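Local coordinates for ABC transporter, substrate binding protein (Aeropyrum pernix, PDB 3EAF), which probably binds a small solute outside the cell and hands it to a membrane ABC transporter for uptake, at residues Ser18-Gly23 with Asn231-Asp236; Arg238-Ile243 with Ile355-Asn360; Thr271-Ala276 with Asp284-Arg289; Gly27-Phe32 with Tyr52-Tyr57. All coordinates share one frame; numbering follows the deposited sequence.

Contact 1 (Ser18-Gly23 with Asn231-Asp236); sequences SDVGKG and NVWGFD
The first turn of helix 18-38 meets the loop that follows strand 227-230 at the junction of the two lobes of a periplasmic binding protein, and Val20 against Trp233 carries the contact. Val20 arrives with both branches. CG2 lies 3.6 Å from Trp233 CE3, at the benzo side of the indole, and comes at the ring obliquely; CB of Val20 is just as near to that carbon. The other branch, CG1, points past the ring to the Trp233 backbone, 3.4 Å from its O atom. With CG of Trp233 anti to its own carbonyl carbon (chi1 -58°), the indole swings round to the helix although its CB does not face it. An Asx turn shapes the loop: Trp233 N gives a hydrogen bond of 3.2 Å to Asn231 OD1, reaching it from above the carbonyl plane of the amide. Asn231 is itself tied to Tyr154, Cys205 and Asn207. Farther along, Asp236 OD2 stands 4.4 Å from Val20 CG1, a loose approach; the same oxygen holds salt bridges to Arg289 and Arg238. A glycerol molecule, probably from the crystallisation liquor, sits about 4 Å from the Trp233 side chain and may mark a pocket. A helix start of one lobe facing a loop at the end of a strand of the other is consistent with the cleft between the lobes of a periplasmic binding protein.

Contact 2 (Arg238-Ile243 with Ile355-Asn360); sequences RSPQLI and IKLGEN
Leu357, the last residue of strand 352-357, pushes its two methyls against Pro240 and Ile243 of the short helix 239-243. The apolar contacts divide between its branches. CD1 of Leu357 rests against the proline, 3.7 Å from Pro240 CB and equally close to Pro240 CG and CA, so it meets the pyrrolidine ring along its CA-CB-CG side. CD2 goes to the next turn of the helix, 4.0 Å from Ile243 CD1, where the two side chains run past each other in opposite senses. Leu357 CG is anti to the backbone N (chi1 176°), and this aims the forked end at the helix. The setting is helix-on-sheet packing in the second lobe: the strand lies between strands 251-255 and 363-369, and the axes of 239-243 and 355-357 make 38° and approach to 10.1 Å. Val251 extends the same apolar patch, touching both Ile243 and Leu357, while Leu363 touches Pro240. Among the polar bonds, the Leu357 backbone is held by Val251 of strand 251-255. Within the helix, Ile243 N bonds to Ser239 O at 2.9 Å, and Leu242 N to Arg238 O at the same length. Ser239 OG is held by the backbone N of Asp236, and Arg238 NH1 bonds to Asp19 O.

Contact 3 (Thr271-Ala276 with Asp284-Arg289); sequences TIFEAA and DQINLR
Ile286 inserts its whole side chain between Ile272, Phe273 and Ala276 on one face of helix 267-278, and its branches share these three neighbours. CG2 touches CG2 of Ile272 at 3.7 Å. The longer branch runs the other way, bringing CD1 to 3.7 Å from Ala276 CB one helical turn on. Ile286 CB comes obliquely to the phenyl ring, 3.7 Å from Phe273 CE1, and CG2 lies 3.8 Å from the same carbon. CG1 of Ile286 is anti to the carbonyl carbon (chi1 -56°) and chi2 of -61° folds CD1 toward Ala276. Leu30 of helix 18-38 touches the isoleucine as well, so this end of the contact is closed in. Matters loosen toward the 3-10 turn: Phe273 is partly exposed, and the neighbouring Asp284 and Gln285 lie exposed, with Asp284 OD1 bonded to Ser282 OG. Cutting Ile286 back to an alanine would probably leave a gap beside Ala276 and Ile272 and let the Phe273 ring shift. Just beyond, Asn287 caps helix 288-304 through OD1 to the backbone N of Val290; the isoleucine comes just before that helix begins. With purely apolar atoms meeting, the hold between helix 267-278 and the loop leading into helix 288-304 depends on shape and on exclusion of water, with no directional bond to set it.

Contact 4 (Gly27-Phe32 with Tyr52-Tyr57); sequences GAELAF and YIKRDY
Tyr52 and Phe32 stack where helix 18-38 lies on strand 47-56, inside the beta-alpha-beta crossover that links strand 3-11 to its parallel neighbour. The rings are nearly parallel (9°) in an offset stack, centroids 4.6 Å apart, and Tyr52 CB sits over the middle of the Phe32 face, a CH-pi contact. Tyr52 CD2 lies 3.4 Å from Phe32 CB. With chi1 at 74°, the tyrosine ring stands toward the helix and carries its hydroxyl up to Glu29. There OH donates to Glu29 OE2 over 2.7 Å, meeting the carboxylate on its anti side, tilted out of the carboxylate plane, with carboxylate and ring planes 83° apart. A phenylalanine in its place would probably keep the stack but leave Glu29 OE2 without this donor. Lys54, its chain bent at chi3, forms a salt bridge to the other carboxylate oxygen: NZ reaches Glu29 OE1 at 3.1 Å from above the carboxylate plane, and CD lies 3.6 Å from Glu29 CD. Glu29 is thus gripped by two residues of one strand, which would fix its rotation. Farther out, Val297 of helix 288-304 and Val7 of strand 3-11 also touch Phe32. Lys54 NZ holds a second salt bridge, to Glu13 OE2 in the loop after strand 3-11.

From the N terminus, contact 4 closes first, a short loop within the first lobe that joins helix 18-38 to strand 47-56. It is nested in the much longer loop closed by contact 1, which brings the start of the same helix to residues 231-236 of the second lobe. Contact 2 opens after contact 1 closes, and its loop, ending at strand 352-357, encloses contact 3, which closes a short turn between helix 267-278 and the start of helix 288-304. No two loops cross. Contact 3 lies beside helix 18-38: Leu30 touches Ile286 and the backbone at Ala275. A salt bridge joins contacts 1 and 3, and a probable hydrogen bond contacts 1 and 2. Contacts 2 and 4 stay about 12 Å apart at their nearest atoms.

Contact 1 (Ser18-Gly23 with Asn231-Asp236)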
loop_
_atom_site.group_PDB
_atom_site.type_symbol
_atom_site.label_atom_id
_atom_site.label_comp_id
_atom_site.label_asym_id
_atom_site.label_seq_id
_atom_site.Cartn_x
_atom_site.Cartn_y
_atom_site.Cartn_z
ATOM N N SER A 18 5.124 -10.571 -6.028
ATOM C CA SER A 18 3.934 -11.428 -6.015
ATOM C C SER A 18 3.657 -12.039 -4.633
ATOM O O SER A 18 2.550 -12.513 -4.380
ATOM C CB SER A 18 3.988 -12.507 -7.104
ATOM O OG SER A 18 5.149 -13.313 -6.997
ATOM N N ASP A 19 4.656 -12.015 -3.746
ATOM C CA ASP A 19 4.453 -12.374 -2.336
ATOM C C ASP A 19 3.262 -11.606 -1.729
ATOM O O ASP A 19 2.483 -12.166 -0.949
ATOM C CB ASP A 19 5.740 -12.190 -1.497
ATOM C CG ASP A 19 6.362 -10.783 -1.607
ATOM O OD1 ASP A 19 5.821 -9.898 -2.307
ATOM O OD2 ASP A 19 7.429 -10.568 -0.985
ATOM N N VAL A 20 3.117 -10.339 -2.118
ATOM C CA VAL A 20 1.991 -9.495 -1.689
ATOM C C VAL A 20 1.004 -9.208 -2.841
ATOM O O VAL A 20 -0.161 -8.849 -2.610
ATOM C CB VAL A 20 2.486 -8.167 -1.036
ATOM C CG1 VAL A 20 3.226 -8.448 0.270
ATOM C CG2 VAL A 20 3.387 -7.364 -1.991
ATOM N N GLY A 21 1.482 -9.389 -4.074
ATOM C CA GLY A 21 0.715 -9.079 -5.281
ATOM C C GLY A 21 -0.432 -10.022 -5.598
ATOM O O GLY A 21 -1.471 -9.593 -6.103
ATOM N N LYS A 22 -0.238 -11.308 -5.316
ATOM C CA LYS A 22 -1.276 -12.321 -5.543
ATOM C C LYS A 22 -2.553 -12.009 -4.761
ATOM O O LYS A 22 -3.637 -12.002 -5.328
ATOM C CB LYS A 22 -0.771 -13.714 -5.176
ATOM C CG LYS A 22 0.228 -14.321 -6.152
ATOM C CD LYS A 22 0.683 -15.692 -5.628
ATOM C CE LYS A 22 1.757 -16.315 -6.505
ATOM N NZ LYS A 22 1.198 -16.930 -7.759
ATOM N N GLY A 23 -2.404 -11.734 -3.465
ATOM C CA GLY A 23 -3.531 -11.387 -2.594
ATOM C C GLY A 23 -4.233 -10.122 -3.057
ATOM O O GLY A 23 -5.460 -10.070 -3.120
ATOM N N ASN A 231 7.511 -1.364 6.436
ATOM C CA ASN A 231 6.453 -0.765 5.655
ATOM C C ASN A 231 5.292 -1.744 5.492
ATOM O O ASN A 231 5.440 -2.935 5.779
ATOM C CB ASN A 231 6.986 -0.320 4.300
ATOM C CG ASN A 231 7.261 -1.476 3.372
ATOM O OD1 ASN A 231 6.504 -1.700 2.443
ATOM N ND2 ASN A 231 8.360 -2.209 3.608
ATOM N N VAL A 232 4.155 -1.228 5.033
ATOM C CA VAL A 232 2.910 -2.002 4.892
ATOM C C VAL A 232 3.043 -3.323 4.099
ATOM O O VAL A 232 2.419 -4.326 4.457
ATOM C CB VAL A 232 1.728 -1.116 4.353
ATOM C CG1 VAL A 232 2.071 -0.479 2.993
ATOM C CG2 VAL A 232 0.417 -1.917 4.282
ATOM N N TRP A 233 3.858 -3.316 3.041
ATOM C CA TRP A 233 4.033 -4.502 2.191
ATOM C C TRP A 233 5.031 -5.519 2.758
ATOM O O TRP A 233 5.270 -6.557 2.142
ATOM C CB TRP A 233 4.422 -4.105 0.756
ATOM C CG TRP A 233 3.430 -3.198 0.072
ATOM C CD1 TRP A 233 3.582 -1.865 -0.181
ATOM C CD2 TRP A 233 2.132 -3.551 -0.435
ATOM N NE1 TRP A 233 2.471 -1.367 -0.818
ATOM C CE2 TRP A 233 1.566 -2.381 -0.988
ATOM C CE3 TRP A 233 1.401 -4.747 -0.493
ATOM C CZ2 TRP A 233 0.296 -2.366 -1.576
ATOM C CZ3 TRP A 233 0.141 -4.732 -1.085
ATOM C CH2 TRP A 233 -0.397 -3.549 -1.618
ATOM N N GLY A 234 5.597 -5.230 3.933
ATOM C CA GLY A 234 6.668 -6.060 4.508
ATOM C C GLY A 234 6.248 -6.951 5.662
ATOM O O GLY A 234 7.063 -7.705 6.206
ATOM N N PHE A 235 4.963 -6.872 6.017
ATOM C CA PHE A 235 4.432 -7.490 7.227
ATOM C C PHE A 235 2.950 -7.782 7.031
ATOM O O PHE A 235 2.203 -6.913 6.565
ATOM C CB PHE A 235 4.607 -6.530 8.403
ATOM C CG PHE A 235 4.350 -7.146 9.766
ATOM C CD1 PHE A 235 5.401 -7.667 10.510
ATOM C CD2 PHE A 235 3.063 -7.152 10.320
ATOM C CE1 PHE A 235 5.178 -8.213 11.778
ATOM C CE2 PHE A 235 2.829 -7.700 11.583
ATOM C CZ PHE A 235 3.896 -8.229 12.312
ATOM N N ASP A 236 2.541 -9.007 7.343
ATOM C CA ASP A 236 1.117 -9.382 7.368
ATOM C C ASP A 236 0.919 -10.656 8.190
ATOM O O ASP A 236 1.793 -11.018 8.990
ATOM C CB ASP A 236 0.491 -9.481 5.945
ATOM C CG ASP A 236 1.149 -10.543 5.055
ATOM O OD1 ASP A 236 1.315 -11.702 5.497
ATOM O OD2 ASP A 236 1.487 -10.223 3.886
#

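Contact 2 (Arg238-Ile243 with Ile355-Asn360)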
loop_
_atom_site.group_PDB
_atom_site.type_symbol
_atom_site.label_atom_id
_atom_site.label_comp_id
_atom_site.label_asym_id
_atom_site.label_seq_id
_atom_site.Cartn_x
_atom_site.Cartn_y
_atom_site.Cartn_z
ATOM N N ARG A 238 1.219 -13.688 7.660
ATOM C CA ARG A 238 2.236 -14.737 7.468
ATOM C C ARG A 238 3.515 -14.493 8.267
ATOM O O ARG A 238 4.334 -15.403 8.433
ATOM C CB ARG A 238 2.596 -14.861 5.984
ATOM C CG ARG A 238 1.491 -15.434 5.111
ATOM C CD ARG A 238 1.793 -15.213 3.635
ATOM N NE ARG A 238 1.785 -13.785 3.298
ATOM C CZ ARG A 238 2.017 -13.285 2.081
ATOM N NH1 ARG A 238 2.289 -14.086 1.057
ATOM N NH2 ARG A 238 1.978 -11.975 1.890
ATOM N N SER A 239 3.679 -13.269 8.766
ATOM C CA SER A 239 4.930 -12.835 9.406
ATOM C C SER A 239 5.386 -13.678 10.605
ATOM O O SER A 239 6.579 -13.943 10.731
ATOM C CB SER A 239 4.876 -11.342 9.771
ATOM O OG SER A 239 4.871 -10.532 8.606
ATOM N N PRO A 240 4.455 -14.100 11.494
ATOM C CA PRO A 240 4.896 -14.976 12.594
ATOM C C PRO A 240 5.600 -16.243 12.102
ATOM O O PRO A 240 6.641 -16.632 12.637
ATOM C CB PRO A 240 3.590 -15.346 13.302
ATOM C CG PRO A 240 2.629 -14.261 12.947
ATOM C CD PRO A 240 3.014 -13.796 11.576
ATOM N N GLN A 241 5.030 -16.864 11.077
ATOM C CA GLN A 241 5.560 -18.092 10.497
ATOM C C GLN A 241 6.841 -17.844 9.673
ATOM O O GLN A 241 7.785 -18.634 9.727
ATOM C CB GLN A 241 4.472 -18.776 9.656
ATOM C CG GLN A 241 3.171 -19.171 10.434
ATOM C CD GLN A 241 2.234 -17.989 10.825
ATOM O OE1 GLN A 241 2.236 -16.915 10.200
ATOM N NE2 GLN A 241 1.412 -18.213 11.867
ATOM N N LEU A 242 6.879 -16.743 8.924
ATOM C CA LEU A 242 8.043 -16.423 8.089
ATOM C C LEU A 242 9.270 -15.951 8.885
ATOM O O LEU A 242 10.411 -16.250 8.511
ATOM C CB LEU A 242 7.681 -15.404 7.001
ATOM C CG LEU A 242 6.663 -15.821 5.932
ATOM C CD1 LEU A 242 6.359 -14.658 5.022
ATOM C CD2 LEU A 242 7.167 -17.035 5.126
ATOM N N ILE A 243 9.028 -15.217 9.965
ATOM C CA ILE A 243 10.110 -14.702 10.812
ATOM C C ILE A 243 10.554 -15.748 11.849
ATOM O O ILE A 243 11.743 -15.874 12.135
ATOM C CB ILE A 243 9.712 -13.356 11.492
ATOM C CG1 ILE A 243 9.518 -12.262 10.426
ATOM C CG2 ILE A 243 10.756 -12.933 12.541
ATOM C CD1 ILE A 243 8.810 -11.009 10.907
ATOM N N ILE A 355 0.845 -2.943 14.041
ATOM C CA ILE A 355 0.595 -4.325 14.423
ATOM C C ILE A 355 1.882 -4.921 14.961
ATOM O O ILE A 355 2.949 -4.758 14.356
ATOM C CB ILE A 355 0.055 -5.171 13.218
ATOM C CG1 ILE A 355 -1.255 -4.579 12.680
ATOM C CG2 ILE A 355 -0.145 -6.635 13.596
ATOM C CD1 ILE A 355 -1.037 -3.503 11.623
ATOM N N LYS A 356 1.778 -5.600 16.098
ATOM C CA LYS A 356 2.930 -6.233 16.720
ATOM C C LYS A 356 2.943 -7.740 16.507
ATOM O O LYS A 356 1.916 -8.406 16.645
ATOM C CB LYS A 356 2.949 -5.945 18.223
ATOM C CG LYS A 356 4.162 -6.507 18.960
ATOM C CD LYS A 356 4.037 -6.240 20.441
ATOM C CE LYS A 356 5.235 -6.734 21.223
ATOM N NZ LYS A 356 4.979 -6.558 22.692
ATOM N N LEU A 357 4.117 -8.269 16.192
ATOM C CA LEU A 357 4.358 -9.692 16.306
ATOM C C LEU A 357 4.575 -9.970 17.794
ATOM O O LEU A 357 5.650 -9.699 18.342
ATOM C CB LEU A 357 5.574 -10.105 15.469
ATOM C CG LEU A 357 6.069 -11.555 15.516
ATOM C CD1 LEU A 357 4.923 -12.534 15.330
ATOM C CD2 LEU A 357 7.147 -11.774 14.458
ATOM N N GLY A 358 3.534 -10.486 18.442
ATOM C CA GLY A 358 3.527 -10.648 19.898
ATOM C C GLY A 358 4.511 -11.673 20.434
ATOM O O GLY A 358 5.010 -12.524 19.686
ATOM N N GLU A 359 4.771 -11.589 21.739
ATOM C CA GLU A 359 5.669 -12.519 22.440
ATOM C C GLU A 359 5.231 -13.974 22.302
ATOM O O GLU A 359 6.066 -14.872 22.262
ATOM C CB GLU A 359 5.779 -12.147 23.925
ATOM C CG GLU A 359 6.353 -10.758 24.189
ATOM C CD GLU A 359 7.875 -10.704 24.111
ATOM O OE1 GLU A 359 8.544 -11.758 24.266
ATOM O OE2 GLU A 359 8.409 -9.589 23.906
ATOM N N ASN A 360 3.920 -14.194 22.227
ATOM C CA ASN A 360 3.357 -15.528 22.024
ATOM C C ASN A 360 3.337 -15.974 20.558
ATOM O O ASN A 360 2.867 -17.073 20.243
ATOM C CB ASN A 360 1.946 -15.607 22.625
ATOM C CG ASN A 360 0.960 -14.651 21.965
ATOM O OD1 ASN A 360 1.317 -13.852 21.092
ATOM N ND2 ASN A 360 -0.293 -14.726 22.391
#

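Contact 3 (Thr271-Ala276 with Asp284-Arg289)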
loop_
_atom_site.group_PDB
_atom_site.type_symbol
_atom_site.label_atom_id
_atom_site.label_comp_id
_atom_site.label_asym_id
_atom_site.label_seq_id
_atom_site.Cartn_x
_atom_site.Cartn_y
_atom_site.Cartn_z
ATOM N N THR A 271 -18.089 -6.924 4.293
ATOM C CA THR A 271 -18.380 -6.772 2.867
ATOM C C THR A 271 -17.478 -7.693 2.029
ATOM O O THR A 271 -17.943 -8.360 1.101
ATOM C CB THR A 271 -18.235 -5.291 2.435
ATOM O OG1 THR A 271 -19.244 -4.500 3.086
ATOM C CG2 THR A 271 -18.363 -5.126 0.932
ATOM N N ILE A 272 -16.191 -7.732 2.375
ATOM C CA ILE A 272 -15.232 -8.619 1.714
ATOM C C ILE A 272 -15.580 -10.097 1.949
ATOM O O ILE A 272 -15.552 -10.897 1.017
ATOM C CB ILE A 272 -13.753 -8.298 2.115
ATOM C CG1 ILE A 272 -13.414 -6.849 1.730
ATOM C CG2 ILE A 272 -12.780 -9.289 1.441
ATOM C CD1 ILE A 272 -12.055 -6.325 2.213
ATOM N N PHE A 273 -15.918 -10.448 3.188
ATOM C CA PHE A 273 -16.336 -11.812 3.516
ATOM C C PHE A 273 -17.566 -12.270 2.732
ATOM O O PHE A 273 -17.650 -13.437 2.343
ATOM C CB PHE A 273 -16.568 -11.975 5.025
ATOM C CG PHE A 273 -15.297 -12.145 5.809
ATOM C CD1 PHE A 273 -14.357 -13.105 5.431
ATOM C CD2 PHE A 273 -15.040 -11.362 6.923
ATOM C CE1 PHE A 273 -13.183 -13.271 6.145
ATOM C CE2 PHE A 273 -13.856 -11.523 7.649
ATOM C CZ PHE A 273 -12.930 -12.478 7.256
ATOM N N GLU A 274 -18.503 -11.354 2.491
ATOM C CA GLU A 274 -19.672 -11.672 1.671
ATOM C C GLU A 274 -19.255 -11.887 0.212
ATOM O O GLU A 274 -19.723 -12.827 -0.437
ATOM C CB GLU A 274 -20.763 -10.597 1.776
ATOM C CG GLU A 274 -22.123 -11.085 1.232
ATOM C CD GLU A 274 -23.125 -9.974 0.949
ATOM O OE1 GLU A 274 -22.803 -8.786 1.150
ATOM O OE2 GLU A 274 -24.252 -10.299 0.506
ATOM N N ALA A 275 -18.371 -11.020 -0.287
ATOM C CA ALA A 275 -17.833 -11.156 -1.642
ATOM C C ALA A 275 -17.189 -12.524 -1.834
ATOM O O ALA A 275 -17.440 -13.203 -2.835
ATOM C CB ALA A 275 -16.840 -10.036 -1.943
ATOM N N ALA A 276 -16.390 -12.932 -0.849
ATOM C CA ALA A 276 -15.769 -14.253 -0.823
ATOM C C ALA A 276 -16.795 -15.398 -0.885
ATOM O O ALA A 276 -16.641 -16.322 -1.691
ATOM C CB ALA A 276 -14.880 -14.392 0.401
ATOM N N ASP A 284 -10.566 -18.347 5.001
ATOM C CA ASP A 284 -9.158 -18.282 5.401
ATOM C C ASP A 284 -8.202 -17.719 4.329
ATOM O O ASP A 284 -7.005 -17.550 4.582
ATOM C CB ASP A 284 -8.670 -19.645 5.928
ATOM C CG ASP A 284 -8.555 -20.717 4.836
ATOM O OD1 ASP A 284 -8.841 -20.455 3.645
ATOM O OD2 ASP A 284 -8.169 -21.853 5.189
ATOM N N GLN A 285 -8.732 -17.430 3.142
ATOM C CA GLN A 285 -7.953 -16.796 2.085
ATOM C C GLN A 285 -8.074 -15.274 2.127
ATOM O O GLN A 285 -7.434 -14.574 1.346
ATOM C CB GLN A 285 -8.366 -17.327 0.709
ATOM C CG GLN A 285 -8.072 -18.810 0.516
ATOM C CD GLN A 285 -8.182 -19.258 -0.934
ATOM O OE1 GLN A 285 -8.733 -18.552 -1.784
ATOM N NE2 GLN A 285 -7.646 -20.446 -1.225
ATOM N N ILE A 286 -8.899 -14.770 3.038
ATOM C CA ILE A 286 -9.117 -13.330 3.161
ATOM C C ILE A 286 -8.115 -12.767 4.165
ATOM O O ILE A 286 -8.140 -13.112 5.349
ATOM C CB ILE A 286 -10.577 -13.004 3.563
ATOM C CG1 ILE A 286 -11.569 -13.626 2.561
ATOM C CG2 ILE A 286 -10.795 -11.492 3.719
ATOM C CD1 ILE A 286 -11.424 -13.133 1.118
ATOM N N ASN A 287 -7.223 -11.916 3.670
ATOM C CA ASN A 287 -6.135 -11.366 4.470
ATOM C C ASN A 287 -5.928 -9.893 4.127
ATOM O O ASN A 287 -6.643 -9.349 3.287
ATOM C CB ASN A 287 -4.848 -12.179 4.252
ATOM C CG ASN A 287 -4.466 -12.299 2.774
ATOM O OD1 ASN A 287 -4.443 -11.314 2.037
ATOM N ND2 ASN A 287 -4.171 -13.513 2.342
ATOM N N LEU A 288 -4.951 -9.256 4.771
ATOM C CA LEU A 288 -4.632 -7.845 4.506
ATOM C C LEU A 288 -4.424 -7.515 3.014
ATOM O O LEU A 288 -4.883 -6.476 2.528
ATOM C CB LEU A 288 -3.397 -7.425 5.310
ATOM C CG LEU A 288 -2.787 -6.063 4.968
ATOM C CD1 LEU A 288 -3.738 -4.928 5.365
ATOM C CD2 LEU A 288 -1.416 -5.904 5.620
ATOM N N ARG A 289 -3.738 -8.398 2.290
ATOM C CA ARG A 289 -3.434 -8.147 0.871
ATOM C C ARG A 289 -4.711 -8.110 0.044
ATOM O O ARG A 289 -4.875 -7.258 -0.829
ATOM C CB ARG A 289 -2.458 -9.195 0.320
ATOM C CG ARG A 289 -1.147 -9.342 1.114
ATOM C CD ARG A 289 -0.581 -7.986 1.540
ATOM N NE ARG A 289 0.565 -8.119 2.439
ATOM C CZ ARG A 289 1.168 -7.102 3.038
ATOM N NH1 ARG A 289 0.734 -5.859 2.852
ATOM N NH2 ARG A 289 2.213 -7.331 3.823
#

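Contact 4 (Gly27-Phe32 with Tyr52-Tyr57)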
loop_
_atom_site.group_PDB
_atom_site.type_symbol
_atom_site.label_atom_id
_atom_site.label_comp_id
_atom_site.label_asym_id
_atom_site.label_seq_id
_atom_site.Cartn_x
_atom_site.Cartn_y
_atom_site.Cartn_z
ATOM N N GLY A 27 -8.141 -9.767 -4.206
ATOM C CA GLY A 27 -9.044 -8.792 -3.595
ATOM C C GLY A 27 -9.672 -7.843 -4.597
ATOM O O GLY A 27 -10.844 -7.496 -4.480
ATOM N N ALA A 28 -8.889 -7.408 -5.579
ATOM C CA ALA A 28 -9.397 -6.518 -6.622
ATOM C C ALA A 28 -10.461 -7.209 -7.479
ATOM O O ALA A 28 -11.487 -6.611 -7.798
ATOM C CB ALA A 28 -8.251 -5.996 -7.502
ATOM N N GLU A 29 -10.215 -8.467 -7.834
ATOM C CA GLU A 29 -11.159 -9.243 -8.638
ATOM C C GLU A 29 -12.437 -9.526 -7.858
ATOM O O GLU A 29 -13.533 -9.370 -8.395
ATOM C CB GLU A 29 -10.530 -10.539 -9.139
ATOM C CG GLU A 29 -9.557 -10.328 -10.285
ATOM C CD GLU A 29 -9.318 -11.603 -11.075
ATOM O OE1 GLU A 29 -8.634 -12.513 -10.565
ATOM O OE2 GLU A 29 -9.825 -11.690 -12.208
ATOM N N LEU A 30 -12.289 -9.925 -6.596
ATOM C CA LEU A 30 -13.436 -10.089 -5.701
ATOM C C LEU A 30 -14.317 -8.849 -5.691
ATOM O O LEU A 30 -15.535 -8.954 -5.793
ATOM C CB LEU A 30 -12.996 -10.404 -4.273
ATOM C CG LEU A 30 -12.723 -11.858 -3.890
ATOM C CD1 LEU A 30 -12.407 -11.908 -2.403
ATOM C CD2 LEU A 30 -13.905 -12.774 -4.240
ATOM N N ALA A 31 -13.692 -7.679 -5.579
ATOM C CA ALA A 31 -14.416 -6.402 -5.531
ATOM C C ALA A 31 -15.151 -6.077 -6.829
ATOM O O ALA A 31 -16.313 -5.669 -6.794
ATOM C CB ALA A 31 -13.475 -5.263 -5.147
ATOM N N PHE A 32 -14.478 -6.255 -7.964
ATOM C CA PHE A 32 -15.118 -6.070 -9.264
ATOM C C PHE A 32 -16.358 -6.962 -9.400
ATOM O O PHE A 32 -17.441 -6.488 -9.770
ATOM C CB PHE A 32 -14.142 -6.359 -10.403
ATOM C CG PHE A 32 -13.184 -5.227 -10.702
ATOM C CD1 PHE A 32 -13.657 -3.936 -10.962
ATOM C CD2 PHE A 32 -11.811 -5.467 -10.770
ATOM C CE1 PHE A 32 -12.766 -2.890 -11.256
ATOM C CE2 PHE A 32 -10.905 -4.429 -11.065
ATOM C CZ PHE A 32 -11.383 -3.144 -11.311
ATOM N N TYR A 52 -13.525 -5.304 -16.456
ATOM C CA TYR A 52 -12.128 -5.131 -16.060
ATOM C C TYR A 52 -11.215 -6.067 -16.838
ATOM O O TYR A 52 -11.588 -7.205 -17.141
ATOM C CB TYR A 52 -11.935 -5.283 -14.549
ATOM C CG TYR A 52 -12.024 -6.696 -14.007
ATOM C CD1 TYR A 52 -10.878 -7.482 -13.860
ATOM C CD2 TYR A 52 -13.246 -7.237 -13.612
ATOM C CE1 TYR A 52 -10.953 -8.785 -13.350
ATOM C CE2 TYR A 52 -13.335 -8.536 -13.104
ATOM C CZ TYR A 52 -12.184 -9.302 -12.971
ATOM O OH TYR A 52 -12.264 -10.581 -12.454
ATOM N N ILE A 53 -10.025 -5.569 -17.158
ATOM C CA ILE A 53 -9.061 -6.310 -17.958
ATOM C C ILE A 53 -7.802 -6.550 -17.111
ATOM O O ILE A 53 -7.016 -5.630 -16.865
ATOM C CB ILE A 53 -8.734 -5.562 -19.297
ATOM C CG1 ILE A 53 -9.999 -5.334 -20.141
ATOM C CG2 ILE A 53 -7.708 -6.323 -20.123
ATOM C CD1 ILE A 53 -10.601 -3.939 -20.006
ATOM N N LYS A 54 -7.626 -7.786 -16.654
ATOM C CA LYS A 54 -6.514 -8.116 -15.770
ATOM C C LYS A 54 -5.257 -8.466 -16.553
ATOM O O LYS A 54 -5.298 -9.270 -17.487
ATOM C CB LYS A 54 -6.875 -9.261 -14.826
ATOM C CG LYS A 54 -5.831 -9.492 -13.740
ATOM C CD LYS A 54 -6.253 -10.564 -12.746
ATOM C CE LYS A 54 -5.804 -11.938 -13.198
ATOM N NZ LYS A 54 -6.012 -12.943 -12.123
ATOM N N ARG A 55 -4.143 -7.857 -16.158
ATOM C CA ARG A 55 -2.844 -8.122 -16.774
ATOM C C ARG A 55 -1.769 -8.307 -15.706
ATOM O O ARG A 55 -1.515 -7.397 -14.916
ATOM C CB ARG A 55 -2.461 -6.973 -17.713
ATOM C CG ARG A 55 -3.347 -6.830 -18.950
ATOM C CD ARG A 55 -3.115 -7.973 -19.925
ATOM N NE ARG A 55 -3.920 -7.834 -21.131
ATOM C CZ ARG A 55 -5.084 -8.444 -21.330
ATOM N NH1 ARG A 55 -5.590 -9.243 -20.397
ATOM N NH2 ARG A 55 -5.738 -8.261 -22.472
ATOM N N ASP A 56 -1.158 -9.490 -15.670
ATOM C CA ASP A 56 -0.014 -9.748 -14.787
ATOM C C ASP A 56 1.265 -9.277 -15.469
ATOM O O ASP A 56 1.742 -9.895 -16.427
ATOM C CB ASP A 56 0.065 -11.234 -14.414
ATOM C CG ASP A 56 1.369 -11.613 -13.711
ATOM O OD1 ASP A 56 1.980 -10.773 -13.009
ATOM O OD2 ASP A 56 1.783 -12.780 -13.851
ATOM N N TYR A 57 1.824 -8.178 -14.970
ATOM C CA TYR A 57 3.031 -7.604 -15.572
ATOM C C TYR A 57 4.316 -7.998 -14.849
ATOM O O TYR A 57 5.419 -7.619 -15.278
ATOM C CB TYR A 57 2.900 -6.082 -15.715
ATOM C CG TYR A 57 3.267 -5.259 -14.492
ATOM C CD1 TYR A 57 4.363 -4.390 -14.520
ATOM C CD2 TYR A 57 2.515 -5.326 -13.323
ATOM C CE1 TYR A 57 4.703 -3.617 -13.413
ATOM C CE2 TYR A 57 2.844 -4.561 -12.203
ATOM C CZ TYR A 57 3.939 -3.704 -12.260
ATOM O OH TYR A 57 4.270 -2.935 -11.168
#